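Uricase (Arthrobacter globiformis, PDB 2YZC) catalyses the oxidation of uric acid by molecular oxygen to 5-hydroxyisourate, which is then processed further to (S)-allantoin. Local coordinates at residues 105-110 and 136-141. Sequence-based numbering, arbitrary orientation.
Sequences GGRWAA and VLEISG
Glu138 OE1 is gripped by two arginines: NH1 of Arg107 bonds it at 2.7 Å, and Arg49 on strand 38-50 adds a second salt bridge. OE1 lies almost in the guanidinium plane of Arg107, yet NH1 comes to it from above the carboxylate, the two planes being 83° apart. Arg107 gets there with CG anti to its backbone N (chi1 -177°) and the chain extended as far as NE, which brings the guanidinium over the adjacent strand, with Val136 CG1 3.4 Å from CZ against one face. NH1 also donates to the carbonyl O of Ile294. A methionine in place of Arg107 would probably uncover much of Val136 CG1 and leave the Glu138 carboxylate with one positive partner fewer and the Ile294 carbonyl without this donor. Underneath, strands 103-117 and 131-140 run antiparallel in the antiparallel sheet of the T-fold (tunnelling fold) of this family, with Gly106–Ile139 and Trp108–Leu137 as hydrogen-bonded pairs; Leu137 N reaches Trp108 O at 2.7 Å. On the face opposite Arg107, the Trp108 indole lies obliquely to its neighbours, CZ3 3.7 Å from Ile139 CD1 and CE3 4.1 Å from Leu137 CD2. Helix 85-99 packs on this face, Thr97 touching both Trp108 and Ile139. The indole folds back over Gly106, where a CB would collide with Trp108 CH2.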
loop_
_atom_site.group_PDB
_atom_site.type_symbol
_atom_site.label_atom_id
_atom_site.label_comp_id
_atom_site.label_asym_id
_atom_site.label_seq_id
_atom_site.Cartn_x
_atom_site.Cartn_y
_atom_site.Cartn_z
ATOM N N GLY A 105 -24.268 11.447 20.690
ATOM C CA GLY A 105 -23.623 12.028 19.530
ATOM C C GLY A 105 -22.844 10.974 18.778
ATOM O O GLY A 105 -23.108 9.782 18.923
ATOM N N GLY A 106 -21.886 11.410 17.972
ATOM C CA GLY A 106 -21.098 10.459 17.215
ATOM C C GLY A 106 -20.296 11.123 16.122
ATOM O O GLY A 106 -20.225 12.350 16.036
ATOM N N ARG A 107 -19.690 10.299 15.276
ATOM C CA ARG A 107 -18.880 10.791 14.177
ATOM C C ARG A 107 -19.151 9.901 12.966
ATOM O O ARG A 107 -18.962 8.686 13.021
ATOM C CB ARG A 107 -17.396 10.730 14.557
ATOM C CG ARG A 107 -16.442 11.287 13.506
ATOM C CD ARG A 107 -14.993 11.039 13.908
ATOM N NE ARG A 107 -14.039 11.523 12.909
ATOM C CZ ARG A 107 -13.594 12.776 12.824
ATOM N NH1 ARG A 107 -14.004 13.705 13.684
ATOM N NH2 ARG A 107 -12.730 13.103 11.868
ATOM N N TRP A 108 -19.627 10.505 11.889
ATOM C CA TRP A 108 -19.915 9.765 10.671
ATOM C C TRP A 108 -19.063 10.383 9.580
ATOM O O TRP A 108 -19.042 11.604 9.406
ATOM C CB TRP A 108 -21.406 9.858 10.342
ATOM C CG TRP A 108 -22.238 9.179 11.391
ATOM C CD1 TRP A 108 -22.605 7.859 11.422
ATOM C CD2 TRP A 108 -22.694 9.750 12.622
ATOM N NE1 TRP A 108 -23.258 7.575 12.602
ATOM C CE2 TRP A 108 -23.325 8.718 13.356
ATOM C CE3 TRP A 108 -22.629 11.034 13.181
ATOM C CZ2 TRP A 108 -23.887 8.934 14.621
ATOM C CZ3 TRP A 108 -23.185 11.245 14.439
ATOM C CH2 TRP A 108 -23.806 10.198 15.142
ATOM N N ALA A 109 -18.345 9.536 8.853
ATOM C CA ALA A 109 -17.463 10.026 7.809
ATOM C C ALA A 109 -17.568 9.209 6.539
ATOM O O ALA A 109 -18.047 8.069 6.540
ATOM C CB ALA A 109 -16.025 10.031 8.314
ATOM N N ALA A 110 -17.113 9.800 5.443
ATOM C CA ALA A 110 -17.160 9.109 4.172
ATOM C C ALA A 110 -16.176 9.665 3.172
ATOM O O ALA A 110 -15.817 10.844 3.205
ATOM C CB ALA A 110 -18.569 9.178 3.585
ATOM N N VAL A 136 -16.966 14.690 6.978
ATOM C CA VAL A 136 -17.010 14.198 8.343
ATOM C C VAL A 136 -18.073 14.992 9.066
ATOM O O VAL A 136 -18.094 16.223 8.994
ATOM C CB VAL A 136 -15.669 14.415 9.088
ATOM C CG1 VAL A 136 -15.827 14.042 10.556
ATOM C CG2 VAL A 136 -14.565 13.572 8.452
ATOM N N LEU A 137 -18.967 14.283 9.741
ATOM C CA LEU A 137 -20.021 14.922 10.513
ATOM C C LEU A 137 -19.855 14.499 11.956
ATOM O O LEU A 137 -19.627 13.323 12.239
ATOM C CB LEU A 137 -21.414 14.473 10.033
ATOM C CG LEU A 137 -22.552 14.719 11.042
ATOM C CD1 LEU A 137 -22.850 16.210 11.146
ATOM C CD2 LEU A 137 -23.808 13.960 10.613
ATOM N N GLU A 138 -19.926 15.457 12.872
ATOM C CA GLU A 138 -19.867 15.127 14.282
ATOM C C GLU A 138 -21.078 15.770 14.927
ATOM O O GLU A 138 -21.370 16.939 14.688
ATOM C CB GLU A 138 -18.582 15.633 14.950
ATOM C CG GLU A 138 -17.410 14.660 14.841
ATOM C CD GLU A 138 -16.380 14.825 15.955
ATOM O OE1 GLU A 138 -15.356 14.103 15.931
ATOM O OE2 GLU A 138 -16.590 15.668 16.856
ATOM N N ILE A 139 -21.803 14.987 15.714
ATOM C CA ILE A 139 -22.977 15.490 16.410
ATOM C C ILE A 139 -22.680 15.486 17.898
ATOM O O ILE A 139 -22.158 14.509 18.441
ATOM C CB ILE A 139 -24.230 14.613 16.161
ATOM C CG1 ILE A 139 -24.683 14.738 14.704
ATOM C CG2 ILE A 139 -25.365 15.055 17.086
ATOM C CD1 ILE A 139 -25.872 13.841 14.353
ATOM N N SER A 140 -23.000 16.598 18.547
ATOM C CA SER A 140 -22.807 16.750 19.977
ATOM C C SER A 140 -24.078 17.445 20.436
ATOM O O SER A 140 -24.221 18.657 20.277
ATOM C CB SER A 140 -21.587 17.624 20.264
ATOM O OG SER A 140 -21.362 17.739 21.659
ATOM N N GLY A 141 -25.008 16.673 20.982
ATOM C CA GLY A 141 -26.263 17.252 21.418
ATOM C C GLY A 141 -27.023 17.683 20.180
ATOM O O GLY A 141 -27.240 16.881 19.272
#